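Local coordinates for protein N-acetylcysteine deacetylase (Bacillus subtilis, PDB 1YSJ) that probably removes the acetyl group from N-acetylcysteine, using two bound divalent metal ions, in a pathway that recovers cysteine from S-(2-succino)cysteine, at residues 208-213 with 305-310. The protein carries 1 engineered substitution. Residues are numbered along the deposited sequence; the frame is centred on the assembly and turned at random.
Sequences IVIKGK and AQAEFK
Lys-211 and Glu-308 meet diagonally across two antiparallel strands, two residue pairs apart in register with Ile-210 and Ala-307 between, and close a salt bridge of 3.1 Å from Lys-211 NZ to Glu-308 OE2. The ammonium comes nearly in line with the C-O bond of that oxygen. With CG lodged between backbone N and carbonyl carbon (chi1 65°) and the chain extended beyond it, the lysine carries CE along, 3.4 Å from Glu-308 OE2. Cut back to an alanine, Lys-211 would probably leave the Glu-308 carboxylate without this positive mate and uncover part of the face that carries Val-209 and Gln-306. On that face Val-209 CB abuts Glu-308 CB at 4.0 Å. These strands are an edge pair in the smaller domain, the dimerisation domain of M20 peptidases, whose four-stranded antiparallel sheet is backed by helices, well away from the nickel ions. Register is set by two hydrogen-bonded pairs, Val-209 with Glu-308 and Lys-211 with Gln-306; the straightest bond, Gln-306 N to Lys-211 O, is 2.7 Å long with 176° at the hydrogen. The opposite face is apolar and lies against helices 226-237 and 282-302. There Ile-210 turns its CD1 onto Ala-307 CB (3.6 Å), while CG2 reaches Ala-305 CB. Ile-208 meets the Phe-309 ring obliquely, its CG1 3.6 Å from Phe-309 CD1, and the Phe-309 side chain also touches Met-292 and Arg-293.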
ATOM      1  N   ILE A 208     -11.435   3.307   3.500  1.00 38.59           N
ATOM      2  CA  ILE A 208     -12.018   1.971   3.644  1.00 38.16           C
ATOM      3  C   ILE A 208     -10.972   0.954   4.079  1.00 37.14           C
ATOM      4  O   ILE A 208      -9.935   0.807   3.432  1.00 36.96           O
ATOM      5  CB  ILE A 208     -12.717   1.474   2.353  1.00 37.79           C
ATOM      6  CG1 ILE A 208     -13.669   2.538   1.809  1.00 36.14           C
ATOM      7  CG2 ILE A 208     -13.474   0.177   2.629  1.00 37.54           C
ATOM      8  CD1 ILE A 208     -14.298   2.192   0.484  1.00 37.71           C
ATOM      9  N   VAL A 209     -11.256   0.269   5.184  1.00 37.49           N
ATOM     10  CA  VAL A 209     -10.424  -0.828   5.681  1.00 38.46           C
ATOM     11  C   VAL A 209     -11.159  -2.152   5.464  1.00 38.53           C
ATOM     12  O   VAL A 209     -12.305  -2.312   5.896  1.00 37.09           O
ATOM     13  CB  VAL A 209     -10.068  -0.650   7.189  1.00 38.84           C
ATOM     14  CG1 VAL A 209      -9.252  -1.833   7.704  1.00 38.74           C
ATOM     15  CG2 VAL A 209      -9.310   0.657   7.424  1.00 37.11           C
ATOM     16  N   ILE A 210     -10.492  -3.084   4.781  1.00 39.74           N
ATOM     17  CA  ILE A 210     -11.032  -4.422   4.509  1.00 41.36           C
ATOM     18  C   ILE A 210     -10.268  -5.487   5.293  1.00 43.32           C
ATOM     19  O   ILE A 210      -9.091  -5.740   5.023  1.00 43.39           O
ATOM     20  CB  ILE A 210     -10.953  -4.792   2.994  1.00 41.36           C
ATOM     21  CG1 ILE A 210     -11.541  -3.687   2.104  1.00 41.79           C
ATOM     22  CG2 ILE A 210     -11.608  -6.158   2.729  1.00 40.75           C
ATOM     23  CD1 ILE A 210     -13.038  -3.464   2.271  1.00 46.42           C
ATOM     24  N   LYS A 211     -10.944  -6.116   6.252  1.00 45.81           N
ATOM     25  CA  LYS A 211     -10.333  -7.175   7.057  1.00 48.44           C
ATOM     26  C   LYS A 211     -11.251  -8.390   7.231  1.00 49.60           C
ATOM     27  O   LYS A 211     -12.451  -8.310   6.969  1.00 49.74           O
ATOM     28  CB  LYS A 211      -9.867  -6.629   8.414  1.00 47.45           C
ATOM     29  CG  LYS A 211     -10.972  -6.134   9.340  1.00 49.15           C
ATOM     30  CD  LYS A 211     -10.380  -5.385  10.531  1.00 50.31           C
ATOM     31  CE  LYS A 211     -11.353  -5.311  11.699  1.00 54.70           C
ATOM     32  NZ  LYS A 211     -10.868  -4.408  12.786  1.00 56.00           N
ATOM     33  N   GLY A 212     -10.681  -9.506   7.675  1.00 51.81           N
ATOM     34  CA  GLY A 212     -11.443 -10.731   7.915  1.00 54.07           C
ATOM     35  C   GLY A 212     -12.309 -10.698   9.165  1.00 55.82           C
ATOM     36  O   GLY A 212     -12.622  -9.627   9.695  1.00 55.76           O
ATOM     37  N   LYS A 213     -12.697 -11.884   9.630  1.00 57.72           N
ATOM     38  CA  LYS A 213     -13.548 -12.021  10.812  1.00 59.22           C
ATOM     39  C   LYS A 213     -12.966 -13.039  11.789  1.00 59.40           C
ATOM     40  O   LYS A 213     -12.468 -12.677  12.855  1.00 59.96           O
ATOM     41  CB  LYS A 213     -14.972 -12.432  10.412  1.00 59.62           C
ATOM     42  CG  LYS A 213     -15.713 -11.409   9.553  1.00 60.30           C
ATOM     43  CD  LYS A 213     -17.032 -11.966   9.041  1.00 59.92           C
ATOM     44  CE  LYS A 213     -17.699 -10.999   8.073  1.00 61.39           C
ATOM     45  NZ  LYS A 213     -19.007 -11.518   7.588  1.00 61.61           N
ATOM     46  N   ALA A 305     -15.114 -11.308   4.276  1.00 39.09           N
ATOM     47  CA  ALA A 305     -14.442 -10.208   4.954  1.00 38.49           C
ATOM     48  C   ALA A 305     -15.454  -9.133   5.336  1.00 39.40           C
ATOM     49  O   ALA A 305     -16.624  -9.209   4.952  1.00 39.65           O
ATOM     50  CB  ALA A 305     -13.355  -9.625   4.056  1.00 37.06           C
ATOM     51  N   GLN A 306     -15.008  -8.143   6.105  1.00 39.62           N
ATOM     52  CA  GLN A 306     -15.855  -7.006   6.447  1.00 41.44           C
ATOM     53  C   GLN A 306     -15.183  -5.683   6.100  1.00 41.42           C
ATOM     54  O   GLN A 306     -13.951  -5.574   6.107  1.00 41.11           O
ATOM     55  CB  GLN A 306     -16.286  -7.044   7.921  1.00 40.67           C
ATOM     56  CG  GLN A 306     -15.164  -6.874   8.939  1.00 42.58           C
ATOM     57  CD  GLN A 306     -15.677  -6.767  10.371  1.00 44.24           C
ATOM     58  OE1 GLN A 306     -15.492  -5.742  11.034  1.00 42.48           O
ATOM     59  NE2 GLN A 306     -16.326  -7.825  10.851  1.00 46.39           N
ATOM     60  N   ALA A 307     -16.004  -4.688   5.787  1.00 41.74           N
ATOM     61  CA  ALA A 307     -15.514  -3.369   5.418  1.00 42.56           C
ATOM     62  C   ALA A 307     -15.780  -2.348   6.513  1.00 42.95           C
ATOM     63  O   ALA A 307     -16.851  -2.342   7.128  1.00 43.38           O
ATOM     64  CB  ALA A 307     -16.145  -2.917   4.105  1.00 42.45           C
ATOM     65  N   GLU A 308     -14.785  -1.504   6.762  1.00 43.69           N
ATOM     66  CA  GLU A 308     -14.948  -0.316   7.589  1.00 44.10           C
ATOM     67  C   GLU A 308     -14.918   0.891   6.668  1.00 43.08           C
ATOM     68  O   GLU A 308     -13.942   1.097   5.949  1.00 41.22           O
ATOM     69  CB  GLU A 308     -13.816  -0.198   8.608  1.00 43.98           C
ATOM     70  CG  GLU A 308     -13.935  -1.103   9.814  1.00 47.36           C
ATOM     71  CD  GLU A 308     -12.733  -1.002  10.741  1.00 48.38           C
ATOM     72  OE1 GLU A 308     -12.216   0.124  10.934  1.00 52.53           O
ATOM     73  OE2 GLU A 308     -12.308  -2.050  11.282  1.00 50.56           O
ATOM     74  N   PHE A 309     -15.987   1.680   6.683  1.00 43.83           N
ATOM     75  CA  PHE A 309     -16.062   2.884   5.859  1.00 43.65           C
ATOM     76  C   PHE A 309     -16.022   4.121   6.741  1.00 43.22           C
ATOM     77  O   PHE A 309     -16.835   4.268   7.654  1.00 44.43           O
ATOM     78  CB  PHE A 309     -17.328   2.878   4.993  1.00 43.54           C
ATOM     79  CG  PHE A 309     -17.399   4.014   4.006  1.00 43.79           C
ATOM     80  CD1 PHE A 309     -16.867   3.876   2.732  1.00 40.99           C
ATOM     81  CD2 PHE A 309     -18.006   5.221   4.351  1.00 46.51           C
ATOM     82  CE1 PHE A 309     -16.930   4.919   1.815  1.00 43.95           C
ATOM     83  CE2 PHE A 309     -18.072   6.276   3.440  1.00 46.83           C
ATOM     84  CZ  PHE A 309     -17.533   6.124   2.169  1.00 45.41           C
ATOM     85  N   LYS A 310     -15.068   5.002   6.464  1.00 42.69           N
ATOM     86  CA  LYS A 310     -14.943   6.257   7.201  1.00 42.31           C
ATOM     87  C   LYS A 310     -15.061   7.450   6.260  1.00 41.12           C
ATOM     88  O   LYS A 310     -14.515   7.439   5.159  1.00 39.23           O
ATOM     89  CB  LYS A 310     -13.622   6.308   7.969  1.00 42.66           C
ATOM     90  CG  LYS A 310     -13.571   5.404   9.187  1.00 46.48           C
ATOM     91  CD  LYS A 310     -12.409   5.776  10.095  1.00 52.40           C
ATOM     92  CE  LYS A 310     -12.290   4.808  11.261  1.00 57.65           C
ATOM     93  NZ  LYS A 310     -11.266   5.252  12.251  1.00 61.09           N
TER